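Local coordinates for rhamnose ABC transporter, rhamnose-binding protein (Actinomyces odontolyticus ATCC 17982, PDB 5BQ3) that probably binds rhamnose or a related sugar outside the cytoplasmic membrane and delivers it to an ABC transporter for uptake, at residues T31-Q36 and N87-A92; L127-V132 and Y276-A281; S72-F77 and D97-A102; S120-R125 and G309-V314. All coordinates share one frame; numbering follows the deposited sequence.

Contact 1 (T31-Q36 and N87-A92)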
# COMPACT_ATOMS: atom_id res chain seq x y z
N THR A 31 18.98 6.38 6.38
CA THR A 31 18.23 7.56 5.94
C THR A 31 16.99 7.11 5.16
O THR A 31 17.07 6.26 4.27
CB THR A 31 19.11 8.53 5.14
OG1 THR A 31 20.19 8.96 5.97
CG2 THR A 31 18.35 9.76 4.66
N PHE A 32 15.83 7.69 5.53
CA PHE A 32 14.52 7.43 4.93
C PHE A 32 14.13 8.62 4.06
O PHE A 32 14.08 9.75 4.55
CB PHE A 32 13.46 7.16 6.02
CG PHE A 32 13.80 6.04 6.97
CD1 PHE A 32 14.54 6.28 8.12
CD2 PHE A 32 13.37 4.74 6.73
CE1 PHE A 32 14.87 5.24 8.99
CE2 PHE A 32 13.69 3.70 7.60
CZ PHE A 32 14.44 3.96 8.73
N ILE A 33 13.90 8.38 2.75
CA ILE A 33 13.50 9.43 1.81
C ILE A 33 12.07 9.13 1.31
O ILE A 33 11.88 8.26 0.46
CB ILE A 33 14.51 9.64 0.64
CG1 ILE A 33 15.95 9.88 1.16
CG2 ILE A 33 14.05 10.81 -0.27
CD1 ILE A 33 17.05 9.61 0.15
N PRO A 34 11.04 9.85 1.83
CA PRO A 34 9.67 9.63 1.32
C PRO A 34 9.46 10.34 -0.02
O PRO A 34 10.34 11.07 -0.47
CB PRO A 34 8.80 10.22 2.43
CG PRO A 34 9.62 11.31 3.02
CD PRO A 34 11.07 10.94 2.84
N LYS A 35 8.28 10.13 -0.64
CA LYS A 35 7.91 10.77 -1.91
C LYS A 35 7.85 12.29 -1.75
O LYS A 35 8.28 13.03 -2.63
CB LYS A 35 6.54 10.25 -2.37
CG LYS A 35 6.55 8.88 -3.02
CD LYS A 35 5.17 8.51 -3.52
CE LYS A 35 5.18 7.26 -4.34
NZ LYS A 35 3.83 6.90 -4.84
N GLN A 36 7.33 12.73 -0.60
CA GLN A 36 7.12 14.12 -0.21
C GLN A 36 7.18 14.23 1.32
O GLN A 36 6.78 13.29 2.01
CB GLN A 36 5.73 14.56 -0.75
CG GLN A 36 5.34 16.01 -0.52
CD GLN A 36 3.98 16.32 -1.11
OE1 GLN A 36 3.86 17.03 -2.11
NE2 GLN A 36 2.93 15.79 -0.50
N ASN A 87 25.07 4.64 4.93
CA ASN A 87 25.23 3.21 4.72
C ASN A 87 23.96 2.54 4.20
O ASN A 87 24.06 1.67 3.34
CB ASN A 87 25.70 2.53 6.01
CG ASN A 87 26.99 3.10 6.54
OD1 ASN A 87 27.00 3.91 7.47
ND2 ASN A 87 28.10 2.74 5.92
N VAL A 88 22.78 2.91 4.74
CA VAL A 88 21.49 2.34 4.34
C VAL A 88 20.56 3.45 3.86
O VAL A 88 20.35 4.43 4.58
CB VAL A 88 20.82 1.49 5.46
CG1 VAL A 88 19.53 0.85 4.97
CG2 VAL A 88 21.77 0.43 6.01
N LEU A 89 20.00 3.29 2.65
CA LEU A 89 19.06 4.25 2.07
C LEU A 89 17.72 3.58 1.80
O LEU A 89 17.65 2.63 1.01
CB LEU A 89 19.64 4.87 0.79
CG LEU A 89 19.12 6.26 0.45
CD1 LEU A 89 19.96 7.33 1.13
CD2 LEU A 89 19.12 6.48 -1.04
N VAL A 90 16.66 4.06 2.47
CA VAL A 90 15.29 3.55 2.31
C VAL A 90 14.49 4.63 1.57
O VAL A 90 14.35 5.74 2.09
CB VAL A 90 14.65 3.13 3.66
CG1 VAL A 90 13.35 2.38 3.43
CG2 VAL A 90 15.61 2.27 4.49
N ILE A 91 14.02 4.34 0.33
CA ILE A 91 13.34 5.35 -0.48
C ILE A 91 12.02 4.86 -1.13
O ILE A 91 11.94 3.73 -1.61
CB ILE A 91 14.33 5.90 -1.57
CG1 ILE A 91 13.68 7.00 -2.44
CG2 ILE A 91 14.95 4.78 -2.43
CD1 ILE A 91 14.59 8.06 -2.91
N ALA A 92 11.02 5.74 -1.16
CA ALA A 92 9.74 5.55 -1.84
C ALA A 92 9.82 6.35 -3.14
O ALA A 92 9.63 7.56 -3.12
CB ALA A 92 8.58 6.01 -0.96
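T31-I33 and V88-I91 run side by side as parallel neighbours in one sheet, their short axes 4.7 Å apart at closest approach and 21° from alignment. V90 bonds through both its N and its O: the N donates to T31 O at 2.9 Å and the O accepts from I33 N at 2.8 Å. T31 N to V88 O and A92 N to I33 O continue the ladder at either end.

F32 and V90 share one face of the sheet and point the same way, with ring atom CD2 of F32 3.7 Å from V90 CB and its CE2 beside V90 CG2. On the other face I33 touches two partners. Its CD1 reaches both methyls of L89, 3.8 Å to CD1, while its CG2 meets CD1 of I91 at 3.9 Å. Past the strand ends, K35 CG lies 3.4 Å from A92 O, and the extended lysine chain carries NZ to S118 OG.

The F32/V90 face lies under helices 40-56 and 271-287; L89 and I91 pack on I78 of helix 75-83. Strand 60-63 flanks 29-33, and strand 112-116 flanks 88-91.

Contact 2 (L127-V132 and Y276-A281)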
# COMPACT_ATOMS: atom_id res chain seq x y z
N LEU A 127 16.92 -4.41 -2.67
CA LEU A 127 15.68 -5.03 -2.18
C LEU A 127 14.50 -4.07 -2.30
O LEU A 127 14.67 -2.86 -2.15
CB LEU A 127 15.88 -5.40 -0.69
CG LEU A 127 15.46 -6.80 -0.21
CD1 LEU A 127 16.23 -7.91 -0.92
CD2 LEU A 127 15.71 -6.93 1.27
N PHE A 128 13.29 -4.62 -2.54
CA PHE A 128 12.03 -3.87 -2.58
C PHE A 128 11.07 -4.44 -1.53
O PHE A 128 10.89 -5.66 -1.46
CB PHE A 128 11.39 -3.85 -3.99
CG PHE A 128 9.99 -3.27 -4.06
CD1 PHE A 128 9.72 -1.99 -3.60
CD2 PHE A 128 8.94 -4.02 -4.60
CE1 PHE A 128 8.42 -1.47 -3.65
CE2 PHE A 128 7.65 -3.49 -4.65
CZ PHE A 128 7.40 -2.22 -4.19
N ILE A 129 10.47 -3.56 -0.71
CA ILE A 129 9.51 -3.93 0.33
C ILE A 129 8.13 -3.49 -0.12
O ILE A 129 7.85 -2.28 -0.20
CB ILE A 129 9.88 -3.37 1.75
CG1 ILE A 129 11.41 -3.48 2.07
CG2 ILE A 129 9.01 -4.00 2.85
CD1 ILE A 129 12.04 -4.91 2.14
N ASN A 130 7.26 -4.45 -0.44
CA ASN A 130 5.89 -4.19 -0.87
C ASN A 130 4.94 -4.42 0.30
O ASN A 130 5.10 -5.39 1.04
CB ASN A 130 5.52 -5.07 -2.06
CG ASN A 130 4.44 -4.52 -2.97
OD1 ASN A 130 3.88 -3.43 -2.79
ND2 ASN A 130 4.14 -5.28 -4.01
N GLN A 131 3.96 -3.51 0.47
CA GLN A 131 2.95 -3.58 1.53
C GLN A 131 2.14 -4.86 1.43
O GLN A 131 2.03 -5.60 2.40
CB GLN A 131 1.98 -2.37 1.46
CG GLN A 131 2.63 -1.01 1.34
CD GLN A 131 2.65 -0.51 -0.08
OE1 GLN A 131 3.30 -1.07 -0.97
NE2 GLN A 131 1.93 0.58 -0.33
N VAL A 132 1.57 -5.09 0.24
CA VAL A 132 0.66 -6.20 -0.09
C VAL A 132 0.95 -6.75 -1.49
O VAL A 132 1.44 -6.02 -2.35
CB VAL A 132 -0.82 -5.71 0.01
CG1 VAL A 132 -1.27 -5.56 1.47
CG2 VAL A 132 -1.04 -4.40 -0.74
N TYR A 276 8.93 -0.43 9.11
CA TYR A 276 9.50 -1.33 10.12
C TYR A 276 10.31 -2.45 9.44
O TYR A 276 11.48 -2.63 9.78
CB TYR A 276 8.38 -1.91 11.01
CG TYR A 276 8.87 -2.59 12.27
CD1 TYR A 276 9.00 -1.89 13.46
CD2 TYR A 276 9.14 -3.96 12.29
CE1 TYR A 276 9.45 -2.51 14.62
CE2 TYR A 276 9.58 -4.59 13.44
CZ TYR A 276 9.73 -3.86 14.61
OH TYR A 276 10.17 -4.50 15.75
N VAL A 277 9.69 -3.18 8.48
CA VAL A 277 10.30 -4.29 7.73
C VAL A 277 11.48 -3.77 6.89
O VAL A 277 12.53 -4.41 6.87
CB VAL A 277 9.25 -5.04 6.85
CG1 VAL A 277 9.90 -6.07 5.93
CG2 VAL A 277 8.19 -5.72 7.72
N ALA A 278 11.31 -2.59 6.25
CA ALA A 278 12.33 -1.96 5.40
C ALA A 278 13.61 -1.62 6.17
O ALA A 278 14.70 -1.85 5.65
CB ALA A 278 11.76 -0.70 4.76
N ALA A 279 13.49 -1.10 7.41
CA ALA A 279 14.62 -0.75 8.26
C ALA A 279 15.39 -2.00 8.70
O ALA A 279 16.62 -1.96 8.77
CB ALA A 279 14.15 0.04 9.48
N TYR A 280 14.66 -3.11 8.96
CA TYR A 280 15.26 -4.40 9.34
C TYR A 280 15.91 -5.07 8.13
O TYR A 280 16.93 -5.74 8.29
CB TYR A 280 14.22 -5.33 9.99
CG TYR A 280 14.11 -5.14 11.49
CD1 TYR A 280 14.94 -5.85 12.36
CD2 TYR A 280 13.20 -4.25 12.04
CE1 TYR A 280 14.85 -5.67 13.74
CE2 TYR A 280 13.10 -4.07 13.41
CZ TYR A 280 13.94 -4.77 14.26
OH TYR A 280 13.84 -4.59 15.62
N ALA A 281 15.32 -4.88 6.93
CA ALA A 281 15.81 -5.42 5.66
C ALA A 281 17.13 -4.76 5.27
O ALA A 281 18.03 -5.44 4.79
CB ALA A 281 14.78 -5.21 4.56
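I129 makes most of this contact, laying its branches against three residues of one helical face. Its CG2 methyl meets CG1 of V277 at 3.8 Å, the two side chains inclined to each other rather than aligned. The other branch runs along the helix: CG1 lies 3.8 Å from A278 CA, close to the helix backbone, and CD1 goes on to the A281 methyl, 3.7 Å from CB. With CG1 anti to the carbonyl carbon (chi1 -42°) and the chain turned again at chi2 -62°, the longer branch is carried toward A281 while CG2 is left to V277. Two residues earlier, on the same side of the strand, L127 brings CD2 to within 3.8 Å of A281 CB, so this one methyl group is touched by both strand residues. The interface is wholly apolar and buried.

The alanines, with nothing beyond CB, probably let the helix come down to 8.9 Å from the strand, axis to axis. Further out, I129 also rests on V114 and F116 of strand 112-116 and on V314 of strand 313-315, its neighbours in the sheet, and F116 reaches A278 as well. On the far side of the helix A279 and Y280 pack against A52 of helix 40-56, and the hydroxyls of Y276 and Y280 both bond to E55.

Strand and helix run nearly antiparallel, at 162°, the arrangement of a helical layer on a parallel sheet in the alpha/beta lobes of type I periplasmic binding proteins.

Contact 3 (S72-F77 and D97-A102)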
# COMPACT_ATOMS: atom_id res chain seq x y z
N SER A 72 11.78 13.60 -10.52
CA SER A 72 13.21 13.74 -10.19
C SER A 72 13.47 14.64 -8.96
O SER A 72 14.61 15.10 -8.78
CB SER A 72 13.97 14.29 -11.39
OG SER A 72 14.02 13.41 -12.50
N SER A 73 12.46 14.86 -8.11
CA SER A 73 12.57 15.72 -6.92
C SER A 73 13.45 15.13 -5.80
O SER A 73 13.96 15.88 -4.97
CB SER A 73 11.18 16.04 -6.36
OG SER A 73 10.49 14.87 -5.95
N GLN A 74 13.64 13.79 -5.80
CA GLN A 74 14.43 13.07 -4.79
C GLN A 74 15.91 12.91 -5.17
O GLN A 74 16.72 12.62 -4.29
CB GLN A 74 13.82 11.67 -4.57
CG GLN A 74 12.39 11.69 -4.03
CD GLN A 74 11.73 10.34 -4.13
OE1 GLN A 74 11.54 9.79 -5.22
NE2 GLN A 74 11.32 9.80 -3.01
N VAL A 75 16.26 13.08 -6.46
CA VAL A 75 17.61 12.91 -7.04
C VAL A 75 18.69 13.73 -6.28
O VAL A 75 19.75 13.18 -5.98
CB VAL A 75 17.62 13.25 -8.56
CG1 VAL A 75 19.02 13.17 -9.16
CG2 VAL A 75 16.66 12.33 -9.33
N SER A 76 18.41 15.01 -5.95
CA SER A 76 19.35 15.87 -5.22
C SER A 76 19.58 15.37 -3.79
O SER A 76 20.70 15.51 -3.28
CB SER A 76 18.86 17.31 -5.20
OG SER A 76 17.59 17.43 -4.57
N PHE A 77 18.55 14.78 -3.16
CA PHE A 77 18.60 14.25 -1.80
C PHE A 77 19.34 12.91 -1.74
O PHE A 77 20.02 12.66 -0.74
CB PHE A 77 17.18 14.11 -1.21
CG PHE A 77 16.51 15.44 -0.98
CD1 PHE A 77 16.73 16.16 0.19
CD2 PHE A 77 15.69 16.00 -1.95
CE1 PHE A 77 16.14 17.41 0.39
CE2 PHE A 77 15.10 17.25 -1.75
CZ PHE A 77 15.32 17.94 -0.59
N ASP A 97 12.20 5.27 -13.03
CA ASP A 97 13.36 5.50 -13.89
C ASP A 97 14.15 6.77 -13.56
O ASP A 97 15.37 6.76 -13.73
CB ASP A 97 12.90 5.56 -15.36
CG ASP A 97 12.62 4.22 -16.02
OD1 ASP A 97 12.73 3.18 -15.33
OD2 ASP A 97 12.31 4.21 -17.23
N ALA A 98 13.48 7.86 -13.13
CA ALA A 98 14.11 9.15 -12.85
C ALA A 98 15.11 9.12 -11.68
O ALA A 98 16.12 9.82 -11.73
CB ALA A 98 13.05 10.20 -12.58
N VAL A 99 14.82 8.32 -10.63
CA VAL A 99 15.67 8.22 -9.43
C VAL A 99 16.76 7.13 -9.60
O VAL A 99 17.71 7.10 -8.81
CB VAL A 99 14.85 7.97 -8.13
CG1 VAL A 99 13.92 9.14 -7.82
CG2 VAL A 99 14.08 6.65 -8.18
N CYS A 100 16.60 6.24 -10.60
CA CYS A 100 17.47 5.09 -10.88
C CYS A 100 18.97 5.45 -11.03
O CYS A 100 19.76 4.76 -10.38
CB CYS A 100 16.97 4.30 -12.08
SG CYS A 100 17.69 2.65 -12.24
N PRO A 101 19.43 6.46 -11.83
CA PRO A 101 20.89 6.71 -11.92
C PRO A 101 21.51 7.15 -10.59
O PRO A 101 22.65 6.78 -10.31
CB PRO A 101 20.99 7.83 -12.96
CG PRO A 101 19.73 7.79 -13.70
CD PRO A 101 18.70 7.39 -12.70
N ALA A 102 20.77 7.93 -9.77
CA ALA A 102 21.23 8.41 -8.46
C ALA A 102 21.34 7.26 -7.47
O ALA A 102 22.29 7.23 -6.68
CB ALA A 102 20.28 9.48 -7.93
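V75 sends its two methyls to different places on the 97-102 segment. CG1, anti to the backbone N (chi1 176°), points at the A102 methyl, 4.1 Å from CB, whereas CG2 sits over the chain one turn earlier, 3.5 Å from A98 O and 4.2 Å from V99 CA. The isopropyl group thus spans A98 to A102, where the chain runs into helix 100-109.

On one flank of V75, Q74 and V99 lean across each other at an angle. V99 CG1 approaches the amide end of the glutamine, 3.6 Å from OE1, and also lies 4.1 Å from Q74 CB, so the valine methyl runs along the glutamine rather than against its tip alone. Q74 is extended beyond CG, and its amide is fixed by three bonds to main chain: NE2 donates to A92 O and P34 O, and OE1 accepts from N94 N. Those bonds settle which end of the amide faces V99. At the exposed margin S72 OG, anti to its own carbonyl carbon, rests 3.4 Å from A98 CB.

Neighbouring residues extend the patch: V99 and A102 both continue onto I78 of helix 75-83, and A98 N is held by D95 OD2. C100, turned away from 72-77, is disulfide-bonded to C124.

Here the N-terminal ends of two helices from successive beta-alpha units lie side by side, each following a loop from strand 60-63 or 88-91, as in the repeated beta-alpha-beta crossovers of a Rossmann-like lobe.

Contact 4 (S120-R125 and G309-V314)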
# COMPACT_ATOMS: atom_id res chain seq x y z
N SER A 120 11.55 1.34 -7.75
CA SER A 120 12.33 1.92 -8.83
C SER A 120 12.48 0.81 -9.89
O SER A 120 11.72 -0.17 -9.83
CB SER A 120 13.67 2.42 -8.30
OG SER A 120 14.48 1.36 -7.83
N ALA A 121 13.43 0.93 -10.84
CA ALA A 121 13.65 -0.16 -11.79
C ALA A 121 14.43 -1.28 -11.06
O ALA A 121 15.01 -1.02 -10.00
CB ALA A 121 14.40 0.33 -13.02
N ALA A 122 14.40 -2.52 -11.58
CA ALA A 122 15.03 -3.69 -10.98
C ALA A 122 16.55 -3.55 -10.69
O ALA A 122 17.04 -4.21 -9.77
CB ALA A 122 14.80 -4.91 -11.86
N ASP A 123 17.28 -2.71 -11.46
CA ASP A 123 18.73 -2.57 -11.31
C ASP A 123 19.20 -1.36 -10.44
O ASP A 123 20.41 -1.12 -10.38
CB ASP A 123 19.42 -2.51 -12.70
CG ASP A 123 18.89 -1.49 -13.70
OD1 ASP A 123 17.94 -0.75 -13.36
OD2 ASP A 123 19.41 -1.46 -14.84
N CYS A 124 18.28 -0.65 -9.75
CA CYS A 124 18.67 0.51 -8.92
C CYS A 124 18.56 0.23 -7.42
O CYS A 124 18.84 1.14 -6.63
CB CYS A 124 17.90 1.77 -9.30
SG CYS A 124 16.80 1.60 -10.73
N ARG A 125 18.15 -0.98 -7.02
CA ARG A 125 18.00 -1.29 -5.59
C ARG A 125 18.43 -2.72 -5.27
O ARG A 125 18.43 -3.59 -6.15
CB ARG A 125 16.56 -1.00 -5.11
CG ARG A 125 15.51 -2.07 -5.39
CD ARG A 125 15.09 -2.15 -6.84
NE ARG A 125 13.86 -2.91 -7.00
CZ ARG A 125 13.79 -4.23 -7.13
NH1 ARG A 125 14.90 -4.97 -7.12
NH2 ARG A 125 12.62 -4.83 -7.26
N GLY A 309 11.38 -12.80 -2.15
CA GLY A 309 10.73 -13.45 -3.28
C GLY A 309 11.33 -13.06 -4.61
O GLY A 309 12.44 -12.53 -4.67
N GLU A 310 10.58 -13.32 -5.70
CA GLU A 310 10.99 -13.01 -7.08
C GLU A 310 11.11 -11.49 -7.28
O GLU A 310 10.36 -10.72 -6.67
CB GLU A 310 10.03 -13.64 -8.11
CG GLU A 310 8.56 -13.23 -7.99
CD GLU A 310 7.70 -14.14 -7.13
OE1 GLU A 310 7.93 -14.19 -5.90
OE2 GLU A 310 6.76 -14.76 -7.68
N ASN A 311 12.09 -11.07 -8.11
CA ASN A 311 12.45 -9.69 -8.46
C ASN A 311 12.88 -8.91 -7.18
O ASN A 311 12.59 -7.72 -7.05
CB ASN A 311 11.29 -8.98 -9.21
CG ASN A 311 11.69 -7.74 -9.97
OD1 ASN A 311 12.60 -7.75 -10.82
ND2 ASN A 311 11.01 -6.63 -9.70
N LYS A 312 13.60 -9.61 -6.26
CA LYS A 312 14.12 -9.11 -4.97
C LYS A 312 13.03 -8.36 -4.17
O LYS A 312 13.29 -7.30 -3.59
CB LYS A 312 15.35 -8.20 -5.21
CG LYS A 312 16.55 -8.90 -5.82
CD LYS A 312 17.63 -7.89 -6.17
CE LYS A 312 18.84 -8.54 -6.77
NZ LYS A 312 19.89 -7.54 -7.07
N THR A 313 11.80 -8.92 -4.14
CA THR A 313 10.64 -8.31 -3.47
C THR A 313 10.27 -9.06 -2.19
O THR A 313 10.17 -10.29 -2.19
CB THR A 313 9.45 -8.23 -4.45
OG1 THR A 313 9.86 -7.53 -5.63
CG2 THR A 313 8.23 -7.52 -3.86
N VAL A 314 10.04 -8.30 -1.10
CA VAL A 314 9.61 -8.77 0.22
C VAL A 314 8.20 -8.22 0.48
O VAL A 314 7.98 -7.02 0.34
CB VAL A 314 10.61 -8.35 1.34
CG1 VAL A 314 10.16 -8.87 2.71
CG2 VAL A 314 12.03 -8.82 1.03
O HOH W 1 19.45 -5.02 -8.58
O HOH W 2 15.00 -7.19 -9.29
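A122 is the first residue of 120-125 to meet the other segment, its CB lying 3.7 Å from N311 OD1. It occupies the second position of a type I beta turn from A121 to C124, and its carbonyl is turned to a water molecule: A122 O accepts from that water at 2.8 Å, R125 O accepts from it too, and K312 NZ, at the end of a chain extended beyond CG, donates to it at 3.0 Å. D123, next in the turn, faces away from 309-314 and bonds through its O to Q104 of helix 100-109. C124 closes the turn. From here the chain enters strand 127-130, whose neighbour 313-315 is an edge strand of the parallel sheet in this type I periplasmic binding protein fold; the contact joins the loops that lead into these two strands.

R125, the last of the segment, makes the direct polar link. Its side chain leaves between N and carbonyl carbon (chi1 81°) and bends at chi2, which brings the guanidinium back beneath A122, with A122 CA 4.0 Å above one face near the rim. NH2 donates to N311 O at 2.9 Å, 165° at the hydrogen, with the oxygen nearly in the guanidinium plane. NE forms a salt bridge with D119, which probably balances the arginine's charge. Beside NH1 lies K312 CB at 3.8 Å, and a second water weakly joins NH1 to N311 OD1.

All four contacts belong to one lobe. Contacts 1 and 2 share its parallel sheet, their centres 12 Å apart, and meet where V90 CG1 touches A278 CB at 3.7 Å. Contact 3 lies about 11 Å from contact 1, centre to centre, and is tied to it by Q74, whose NE2 is 2.8 Å from A92 O. Contact 4 joins contact 2 through strand pairing: F128 O and V314 N are 2.8 Å apart. The C100-C124 disulfide connects contacts 3 and 4 although their centres are about 17 Å apart. Contacts 2 and 3 do not touch, their nearest atoms being about 11 Å apart. In this family sugar is typically held between two lobes.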